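Local coordinates for pyocin S8 (Pseudomonas aeruginosa, PDB 6W0V), which acts as a bacteriocin whose nuclease domain, in this case a mutant form bound to its cognate immunity protein, probably attacks the DNA of competing bacteria, at residues A[43-48]-A[94-99]; A[55-60]-A[72-77]; A[79-84]-A[90-95]. The protein carries 1 engineered substitution. One frame throughout, in Å; residues are numbered along the deposited sequence.

Contact 1: residues A[43-48]-A[94-99]; sequences KSWRDF and YAIHHV. Engineered in segment 94-99: Ala95 (natural residue Glu).
Trp45, the first residue of helix 45-57, reaches with its six-membered ring to the strand 95-98, where Ile96 and His98 receive it. Its CG stands anti to the backbone nitrogen (chi1 179°), which carries the indole away from the helix start and out to the strand. The tight part of the contact lies at the far end of that ring. His98 CE1 sits over one face, toward the rim, 3.4 Å from Trp45 CH2, and His98 NE2 is also 3.4 Å from Trp45 CZ3. The indole in turn lies at the edge of the imidazole. With planes 59° apart, the two rings meet obliquely. His98 NE2 is bonded to Val108 O, which should limit rotation of the imidazole. Ile96 takes the indole edge instead: its CG2 comes to 3.5 Å from Trp45 CZ2, with CB lying in the plane of the indole.

Beyond these three partly exposed side chains the interface thins out. Phe48 is also directed toward the strand, but its side chain comes no nearer than 4.7 Å to it. On the outer side, the helix start is polar: Asp47 N donates to Ser44 OG at 3.0 Å, an N-cap bond, while Asp47 OD2 accepts from Lys43 N at 2.8 Å on its anti lone pair. Arg46 runs outward, paired with Glu50. His97 points away from Trp45, and its ring meets that of His122.

The strand, its antiparallel neighbour 114-117 and the helix 119-122 match the beta-beta-alpha-metal finger of H-N-H nucleases. Trp45 thus packs the start of helix 45-57 against the first strand of that motif.

Contact 2: residues A[55-60]-A[72-77]; sequences AVANDP and KGMRDG
Met74 is turned toward Val56 and Ala57 by a chi1 of -73°, which sets CG beside its own backbone nitrogen, and then bends at the thioether, where chi3 of -32° lies well off a staggered value. The bend folds the methyl back against the end of helix 45-57. CE arrives 3.4 Å from Ala57 N and 3.3 Å from Val56 CG1, the latter tighter than a usual carbon contact. SD rests 3.7 Å from the same Val56 CG1. The thioether therefore crosses the valine branch at a slant, with sulfur and methyl both engaged.

Between the two segments the backbones are nearest at Ala57 and Met74, with CA atoms 5.4 Å apart. Such an approach suits the small alanine methyl, which fits between two side-chain stems: Ala57 CB is 3.6 Å from Met74 CB and 3.5 Å from Arg75 CG. Phe66 extends the apolar patch by touching both Val56 and Met74.

Arg75 marks the exposed margin. Its chain bends at chi3 and swings the guanidinium back over its own helix, one face above Lys72 CA. A water in the guanidinium plane accepts from Arg75 NH2 at 2.8 Å and donates to Ala57 O at 2.7 Å, bridging the helix ends by a polar route. Past Arg75 the chain leaves helical geometry at Gly77, where a positive phi and two backbone bonds back into the last turn make a Schellman motif, while Asp76 turns its carboxylate to Ser23 and Phe24 of the immunity protein.

Chemically, then, the methyl and thioether groups hold by shape and dispersion alone. Direction comes from the water, which gives Ala57 O, at the C-terminal end of helix 45-57, a donor and Arg75 NH2 an acceptor.

Contact 3: residues A[79-84]-A[90-95]; sequences SPFTPK and GRDKYA. Engineered in segment 90-95: Ala95 (natural residue Glu).
Phe81 and Lys93 form a single antiparallel beta bridge, a non-hydrogen-bonded pair with CA atoms 4.1 Å apart, flanked by Tyr94 N donating to Pro80 O and Thr82 N to Asp92 O, both at 2.8 Å. The bridge closes the loop leading into strand 95-98, the first strand of the nuclease's H-N-H, or His-Me finger, region; engineered Ala95 begins that strand.

Phe81 and Lys93 lie alongside each other, pointing the same way. Lys93 CE lies over one ring face, offset toward the rim, as a CH-pi contact, 3.8 Å from the Phe81 centroid, and NZ makes an off-centre cation-pi contact. The ammonium group also forms a salt bridge with Asp92, NZ to OD1 at 2.7 Å on the syn side, and a second with Asp31 of the immunity protein. Two carboxylates round one lysine would probably favour its charged state.

Across the bridge, Thr82 CG2 stands almost exactly over the middle of the Tyr94 ring, 3.5 Å from the centroid and 3° off the normal. Its OG1 donates to Pro83 O from above the carbonyl plane. Pro80 crosses the tyrosine at about a right angle. Tyr52 of the immunity protein packs on Tyr94 and Pro83.

At the other end, Ser79 OG bonds to Glu27 of the immunity protein, while one water donates to both Ser79 OG, at 2.6 Å, and Tyr94 O, at 2.7 Å.

Overall arrangement
From the N terminus, helix 45-57 opens contact 1 at its first turn and contact 2 at its last. Contact 2 closes first, on the end of helix 68-75. Contact 3 then starts within the following loop and closes on 90-95, just before contact 1 closes on 94-99; the two share Tyr94 and Ala95. Contact 2 thus lies wholly between the segments of contact 1, whereas contact 3 opens there and ends on the same stretch. Contacts 2 and 3 follow in series and touch where Met74 SD packs on Pro80 CG at 3.7 Å. All three together join both helices, the loop bound by the immunity protein and strand 95-98.

Contact 1: residues A[43-48]-A[94-99]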
loop_
_atom_site.group_PDB
_atom_site.type_symbol
_atom_site.label_atom_id
_atom_site.label_comp_id
_atom_site.label_asym_id
_atom_site.label_seq_id
_atom_site.Cartn_x
_atom_site.Cartn_y
_atom_site.Cartn_z
ATOM N N LYS A 43 12.346 -7.084 -15.175
ATOM C CA LYS A 43 12.970 -6.099 -16.082
ATOM C C LYS A 43 13.556 -4.973 -15.250
ATOM O O LYS A 43 14.336 -4.196 -15.771
ATOM C CB LYS A 43 11.932 -5.582 -17.072
ATOM C CG LYS A 43 11.355 -6.657 -17.974
ATOM C CD LYS A 43 12.400 -7.533 -18.596
ATOM C CE LYS A 43 13.443 -6.741 -19.351
ATOM N NZ LYS A 43 12.859 -5.985 -20.485
ATOM N N SER A 44 13.107 -4.865 -14.008
ATOM C CA SER A 44 13.432 -3.734 -13.126
ATOM C C SER A 44 12.947 -4.070 -11.734
ATOM O O SER A 44 12.162 -5.030 -11.566
ATOM C CB SER A 44 12.787 -2.477 -13.591
ATOM O OG SER A 44 11.387 -2.585 -13.425
ATOM N N TRP A 45 13.361 -3.259 -10.785
ATOM C CA TRP A 45 12.846 -3.386 -9.414
ATOM C C TRP A 45 11.332 -3.182 -9.450
ATOM O O TRP A 45 10.607 -3.969 -8.837
ATOM C CB TRP A 45 13.513 -2.390 -8.481
ATOM C CG TRP A 45 12.914 -2.580 -7.133
ATOM C CD1 TRP A 45 12.094 -1.737 -6.446
ATOM C CD2 TRP A 45 12.987 -3.788 -6.373
ATOM N NE1 TRP A 45 11.705 -2.324 -5.276
ATOM C CE2 TRP A 45 12.242 -3.577 -5.198
ATOM C CE3 TRP A 45 13.659 -5.003 -6.543
ATOM C CZ2 TRP A 45 12.128 -4.549 -4.210
ATOM C CZ3 TRP A 45 13.539 -5.965 -5.567
ATOM C CH2 TRP A 45 12.786 -5.737 -4.415
ATOM N N ARG A 46 10.882 -2.169 -10.175
ATOM C CA ARG A 46 9.436 -1.916 -10.310
ATOM C C ARG A 46 8.743 -3.195 -10.761
ATOM O O ARG A 46 7.743 -3.579 -10.177
ATOM C CB ARG A 46 9.184 -0.819 -11.328
ATOM C CG ARG A 46 7.712 -0.703 -11.656
ATOM C CD ARG A 46 7.518 0.371 -12.672
ATOM N NE ARG A 46 6.102 0.487 -12.896
ATOM C CZ ARG A 46 5.540 1.445 -13.607
ATOM N NH1 ARG A 46 6.283 2.374 -14.177
ATOM N NH2 ARG A 46 4.227 1.469 -13.730
ATOM N N ASP A 47 9.273 -3.852 -11.780
ATOM C CA ASP A 47 8.622 -5.058 -12.332
ATOM C C ASP A 47 8.527 -6.107 -11.228
ATOM O O ASP A 47 7.472 -6.687 -10.978
ATOM C CB ASP A 47 9.433 -5.560 -13.510
ATOM C CG ASP A 47 8.864 -6.790 -14.159
ATOM O OD1 ASP A 47 7.679 -7.062 -13.974
ATOM O OD2 ASP A 47 9.620 -7.445 -14.849
ATOM N N PHE A 48 9.611 -6.301 -10.504
ATOM C CA PHE A 48 9.628 -7.283 -9.411
ATOM C C PHE A 48 8.617 -6.862 -8.355
ATOM O O PHE A 48 7.855 -7.691 -7.887
ATOM C CB PHE A 48 11.016 -7.355 -8.796
ATOM C CG PHE A 48 11.070 -8.298 -7.633
ATOM C CD1 PHE A 48 11.330 -9.643 -7.822
ATOM C CD2 PHE A 48 10.839 -7.842 -6.351
ATOM C CE1 PHE A 48 11.359 -10.514 -6.747
ATOM C CE2 PHE A 48 10.868 -8.714 -5.279
ATOM C CZ PHE A 48 11.151 -10.044 -5.475
ATOM N N TYR A 94 4.191 -0.217 2.208
ATOM C CA TYR A 94 5.052 -1.342 2.613
ATOM C C TYR A 94 6.266 -1.339 1.705
ATOM O O TYR A 94 6.119 -1.258 0.488
ATOM C CB TYR A 94 4.286 -2.649 2.564
ATOM C CG TYR A 94 3.412 -2.784 3.769
ATOM C CD1 TYR A 94 3.965 -3.061 5.004
ATOM C CD2 TYR A 94 2.056 -2.534 3.689
ATOM C CE1 TYR A 94 3.178 -3.165 6.132
ATOM C CE2 TYR A 94 1.255 -2.641 4.805
ATOM C CZ TYR A 94 1.817 -2.952 6.027
ATOM O OH TYR A 94 1.046 -3.056 7.135
ATOM N N ALA A 95 7.427 -1.331 2.333
ATOM C CA ALA A 95 8.720 -1.283 1.637
ATOM C C ALA A 95 9.220 -2.713 1.521
ATOM O O ALA A 95 9.069 -3.485 2.465
ATOM C CB ALA A 95 9.676 -0.410 2.387
ATOM N N ILE A 96 9.726 -3.060 0.353
ATOM C CA ILE A 96 10.507 -4.307 0.205
ATOM C C ILE A 96 11.958 -3.905 0.410
ATOM O O ILE A 96 12.472 -3.163 -0.424
ATOM C CB ILE A 96 10.250 -4.947 -1.158
ATOM C CG1 ILE A 96 8.764 -5.227 -1.371
ATOM C CG2 ILE A 96 11.100 -6.192 -1.298
ATOM C CD1 ILE A 96 8.414 -5.572 -2.786
ATOM N N HIS A 97 12.526 -4.312 1.535
ATOM C CA HIS A 97 13.868 -3.890 1.984
ATOM C C HIS A 97 14.866 -4.952 1.556
ATOM O O HIS A 97 14.585 -6.140 1.734
ATOM C CB HIS A 97 13.890 -3.698 3.494
ATOM C CG HIS A 97 15.253 -3.411 4.002
ATOM N ND1 HIS A 97 15.937 -2.267 3.640
ATOM C CD2 HIS A 97 16.061 -4.109 4.826
ATOM C CE1 HIS A 97 17.110 -2.268 4.236
ATOM N NE2 HIS A 97 17.210 -3.387 4.963
ATOM N N HIS A 98 15.983 -4.511 1.002
ATOM C CA HIS A 98 17.149 -5.376 0.722
ATOM C C HIS A 98 17.987 -5.456 1.988
ATOM O O HIS A 98 18.567 -4.427 2.364
ATOM C CB HIS A 98 17.916 -4.823 -0.459
ATOM C CG HIS A 98 17.156 -5.033 -1.711
ATOM N ND1 HIS A 98 16.310 -4.081 -2.219
ATOM C CD2 HIS A 98 17.085 -6.102 -2.528
ATOM C CE1 HIS A 98 15.776 -4.543 -3.332
ATOM N NE2 HIS A 98 16.246 -5.775 -3.547
ATOM N N VAL A 99 17.985 -6.619 2.633
ATOM C CA VAL A 99 18.635 -6.827 3.958
ATOM C C VAL A 99 20.117 -6.507 3.800
ATOM O O VAL A 99 20.645 -5.693 4.579
ATOM C CB VAL A 99 18.414 -8.253 4.486
ATOM C CG1 VAL A 99 19.213 -8.506 5.754
ATOM C CG2 VAL A 99 16.940 -8.516 4.722
#

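Contact 2: residues A[55-60]-A[72-77]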
loop_
_atom_site.group_PDB
_atom_site.type_symbol
_atom_site.label_atom_id
_atom_site.label_comp_id
_atom_site.label_asym_id
_atom_site.label_seq_id
_atom_site.Cartn_x
_atom_site.Cartn_y
_atom_site.Cartn_z
ATOM N N ALA A 55 1.336 -10.989 -6.790
ATOM C CA ALA A 55 1.347 -12.354 -6.244
ATOM C C ALA A 55 0.680 -12.330 -4.873
ATOM O O ALA A 55 -0.081 -13.239 -4.577
ATOM C CB ALA A 55 2.757 -12.863 -6.183
ATOM N N VAL A 56 0.977 -11.311 -4.071
ATOM C CA VAL A 56 0.382 -11.184 -2.718
ATOM C C VAL A 56 -1.126 -11.073 -2.905
ATOM O O VAL A 56 -1.861 -11.821 -2.246
ATOM C CB VAL A 56 0.952 -9.983 -1.951
ATOM C CG1 VAL A 56 0.176 -9.737 -0.671
ATOM C CG2 VAL A 56 2.425 -10.162 -1.650
ATOM N N ALA A 57 -1.564 -10.186 -3.791
ATOM C CA ALA A 57 -3.011 -9.955 -4.019
ATOM C C ALA A 57 -3.644 -11.248 -4.526
ATOM O O ALA A 57 -4.817 -11.462 -4.286
ATOM C CB ALA A 57 -3.227 -8.840 -4.992
ATOM N N ASN A 58 -2.874 -12.078 -5.216
ATOM C CA ASN A 58 -3.374 -13.323 -5.835
ATOM C C ASN A 58 -3.317 -14.485 -4.845
ATOM O O ASN A 58 -3.688 -15.602 -5.242
ATOM C CB ASN A 58 -2.570 -13.680 -7.077
ATOM C CG ASN A 58 -3.319 -14.642 -7.965
ATOM O OD1 ASN A 58 -2.727 -15.522 -8.578
ATOM N ND2 ASN A 58 -4.630 -14.495 -8.015
ATOM N N ASP A 59 -2.838 -14.233 -3.627
ATOM C CA ASP A 59 -2.747 -15.256 -2.562
ATOM C C ASP A 59 -3.876 -14.994 -1.582
ATOM O O ASP A 59 -3.803 -14.063 -0.786
ATOM C CB ASP A 59 -1.401 -15.253 -1.843
ATOM C CG ASP A 59 -1.290 -16.453 -0.930
ATOM O OD1 ASP A 59 -2.071 -16.543 0.027
ATOM O OD2 ASP A 59 -0.498 -17.327 -1.239
ATOM N N PRO A 60 -4.953 -15.798 -1.621
ATOM C CA PRO A 60 -6.093 -15.558 -0.743
ATOM C C PRO A 60 -5.709 -15.359 0.729
ATOM O O PRO A 60 -6.254 -14.473 1.368
ATOM C CB PRO A 60 -6.926 -16.835 -0.910
ATOM C CG PRO A 60 -6.626 -17.271 -2.324
ATOM C CD PRO A 60 -5.164 -16.932 -2.531
ATOM N N LYS A 72 -6.798 -3.884 -4.218
ATOM C CA LYS A 72 -7.000 -3.405 -5.597
ATOM C C LYS A 72 -5.663 -2.915 -6.135
ATOM O O LYS A 72 -5.286 -3.306 -7.239
ATOM C CB LYS A 72 -7.996 -2.252 -5.641
ATOM C CG LYS A 72 -8.205 -1.679 -7.032
ATOM C CD LYS A 72 -8.912 -2.627 -7.950
ATOM C CE LYS A 72 -9.092 -2.063 -9.341
ATOM N NZ LYS A 72 -9.826 -3.005 -10.218
ATOM N N GLY A 73 -4.982 -2.089 -5.355
ATOM C CA GLY A 73 -3.676 -1.556 -5.773
ATOM C C GLY A 73 -2.714 -2.691 -6.000
ATOM O O GLY A 73 -1.994 -2.664 -7.004
ATOM N N MET A 74 -2.710 -3.657 -5.095
ATOM C CA MET A 74 -1.772 -4.794 -5.200
ATOM C C MET A 74 -2.057 -5.583 -6.470
ATOM O O MET A 74 -1.120 -6.037 -7.090
ATOM C CB MET A 74 -1.872 -5.693 -3.979
ATOM C CG MET A 74 -1.252 -5.061 -2.786
ATOM S SD MET A 74 -0.790 -6.259 -1.507
ATOM C CE MET A 74 -2.051 -7.519 -1.703
ATOM N N ARG A 75 -3.303 -5.713 -6.889
ATOM C CA ARG A 75 -3.621 -6.432 -8.142
ATOM C C ARG A 75 -3.034 -5.667 -9.329
ATOM O O ARG A 75 -2.801 -6.297 -10.366
ATOM C CB ARG A 75 -5.125 -6.634 -8.274
ATOM C CG ARG A 75 -5.639 -7.703 -7.329
ATOM C CD ARG A 75 -7.062 -8.089 -7.657
ATOM N NE ARG A 75 -8.017 -7.005 -7.457
ATOM C CZ ARG A 75 -8.554 -6.671 -6.287
ATOM N NH1 ARG A 75 -9.436 -5.688 -6.236
ATOM N NH2 ARG A 75 -8.218 -7.308 -5.180
ATOM N N ASP A 76 -2.779 -4.373 -9.156
ATOM C CA ASP A 76 -2.134 -3.506 -10.172
ATOM C C ASP A 76 -0.629 -3.489 -9.944
ATOM O O ASP A 76 0.051 -2.759 -10.674
ATOM C CB ASP A 76 -2.641 -2.068 -10.095
ATOM C CG ASP A 76 -4.076 -1.896 -10.521
ATOM O OD1 ASP A 76 -4.579 -2.776 -11.242
ATOM O OD2 ASP A 76 -4.672 -0.883 -10.108
ATOM N N GLY A 77 -0.155 -4.233 -8.951
ATOM C CA GLY A 77 1.276 -4.308 -8.616
ATOM C C GLY A 77 1.707 -3.141 -7.760
ATOM O O GLY A 77 2.897 -2.926 -7.610
HETATM O O HOH W 1 -6.908 -9.747 -4.578
#

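Contact 3: residues A[79-84]-A[90-95]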
loop_
_atom_site.group_PDB
_atom_site.type_symbol
_atom_site.label_atom_id
_atom_site.label_comp_id
_atom_site.label_asym_id
_atom_site.label_seq_id
_atom_site.Cartn_x
_atom_site.Cartn_y
_atom_site.Cartn_z
ATOM N N SER A 79 2.311 -1.093 -4.310
ATOM C CA SER A 79 2.649 -1.364 -2.903
ATOM C C SER A 79 1.475 -0.919 -2.062
ATOM O O SER A 79 0.985 0.185 -2.229
ATOM C CB SER A 79 3.879 -0.662 -2.501
ATOM O OG SER A 79 4.919 -1.003 -3.394
ATOM N N PRO A 80 0.999 -1.783 -1.162
ATOM C CA PRO A 80 -0.069 -1.383 -0.265
ATOM C C PRO A 80 0.441 -0.293 0.676
ATOM O O PRO A 80 1.572 -0.276 1.105
ATOM C CB PRO A 80 -0.447 -2.649 0.490
ATOM C CG PRO A 80 0.784 -3.515 0.401
ATOM C CD PRO A 80 1.452 -3.149 -0.906
ATOM N N PHE A 81 -0.448 0.624 0.998
ATOM C CA PHE A 81 -0.202 1.605 2.058
ATOM C C PHE A 81 -0.144 0.876 3.380
ATOM O O PHE A 81 -0.929 -0.062 3.609
ATOM C CB PHE A 81 -1.341 2.606 2.097
ATOM C CG PHE A 81 -1.255 3.619 1.001
ATOM C CD1 PHE A 81 -1.669 3.311 -0.279
ATOM C CD2 PHE A 81 -0.713 4.867 1.247
ATOM C CE1 PHE A 81 -1.570 4.250 -1.291
ATOM C CE2 PHE A 81 -0.613 5.801 0.231
ATOM C CZ PHE A 81 -1.034 5.486 -1.036
ATOM N N THR A 82 0.741 1.338 4.238
ATOM C CA THR A 82 0.776 0.894 5.637
ATOM C C THR A 82 -0.252 1.716 6.376
ATOM O O THR A 82 -0.671 2.774 5.900
ATOM C CB THR A 82 2.145 1.090 6.281
ATOM O OG1 THR A 82 2.377 2.475 6.493
ATOM C CG2 THR A 82 3.256 0.545 5.422
ATOM N N PRO A 83 -0.627 1.280 7.585
ATOM C CA PRO A 83 -1.366 2.161 8.471
ATOM C C PRO A 83 -0.549 3.443 8.606
ATOM O O PRO A 83 0.672 3.424 8.549
ATOM C CB PRO A 83 -1.471 1.388 9.782
ATOM C CG PRO A 83 -1.334 -0.051 9.350
ATOM C CD PRO A 83 -0.362 -0.034 8.186
ATOM N N LYS A 84 -1.251 4.544 8.788
ATOM C CA LYS A 84 -0.627 5.871 8.916
ATOM C C LYS A 84 0.470 5.832 9.979
ATOM O O LYS A 84 1.514 6.445 9.753
ATOM C CB LYS A 84 -1.694 6.891 9.285
ATOM C CG LYS A 84 -1.134 8.275 9.516
ATOM C CD LYS A 84 -2.184 9.294 9.740
ATOM C CE LYS A 84 -1.569 10.615 10.119
ATOM N NZ LYS A 84 -2.516 11.712 9.845
ATOM N N GLY A 90 6.743 11.044 3.515
ATOM C CA GLY A 90 6.486 10.706 2.104
ATOM C C GLY A 90 6.356 9.211 1.907
ATOM O O GLY A 90 5.643 8.807 0.970
ATOM N N ARG A 91 7.014 8.413 2.753
ATOM C CA ARG A 91 7.032 6.936 2.613
ATOM C C ARG A 91 5.826 6.367 3.355
ATOM O O ARG A 91 5.788 6.432 4.586
ATOM C CB ARG A 91 8.364 6.356 3.091
ATOM C CG ARG A 91 9.560 6.808 2.262
ATOM C CD ARG A 91 9.460 6.453 0.786
ATOM N NE ARG A 91 9.956 5.117 0.481
ATOM C CZ ARG A 91 11.242 4.778 0.415
ATOM N NH1 ARG A 91 12.188 5.674 0.648
ATOM N NH2 ARG A 91 11.579 3.534 0.125
ATOM N N ASP A 92 4.871 5.832 2.608
ATOM C CA ASP A 92 3.585 5.392 3.195
ATOM C C ASP A 92 3.214 3.990 2.727
ATOM O O ASP A 92 2.150 3.503 3.114
ATOM C CB ASP A 92 2.485 6.378 2.817
ATOM C CG ASP A 92 2.454 6.710 1.338
ATOM O OD1 ASP A 92 3.050 5.951 0.558
ATOM O OD2 ASP A 92 1.847 7.731 0.987
ATOM N N LYS A 93 4.074 3.355 1.939
ATOM C CA LYS A 93 3.818 2.016 1.379
ATOM C C LYS A 93 4.662 1.010 2.137
ATOM O O LYS A 93 5.767 1.367 2.584
ATOM C CB LYS A 93 4.274 1.891 -0.071
ATOM C CG LYS A 93 3.867 3.015 -0.988
ATOM C CD LYS A 93 2.381 3.164 -1.015
ATOM C CE LYS A 93 1.952 4.071 -2.141
ATOM N NZ LYS A 93 2.596 5.401 -2.038
ATOM N N TYR A 94 4.191 -0.217 2.208
ATOM C CA TYR A 94 5.052 -1.342 2.613
ATOM C C TYR A 94 6.266 -1.339 1.705
ATOM O O TYR A 94 6.119 -1.258 0.488
ATOM C CB TYR A 94 4.286 -2.649 2.564
ATOM C CG TYR A 94 3.412 -2.784 3.769
ATOM C CD1 TYR A 94 3.965 -3.061 5.004
ATOM C CD2 TYR A 94 2.056 -2.534 3.689
ATOM C CE1 TYR A 94 3.178 -3.165 6.132
ATOM C CE2 TYR A 94 1.255 -2.641 4.805
ATOM C CZ TYR A 94 1.817 -2.952 6.027
ATOM O OH TYR A 94 1.046 -3.056 7.135
ATOM N N ALA A 95 7.427 -1.331 2.333
ATOM C CA ALA A 95 8.720 -1.283 1.637
ATOM C C ALA A 95 9.220 -2.713 1.521
ATOM O O ALA A 95 9.069 -3.485 2.465
ATOM C CB ALA A 95 9.676 -0.410 2.387
HETATM O O HOH W 2 6.782 -2.198 -1.957
#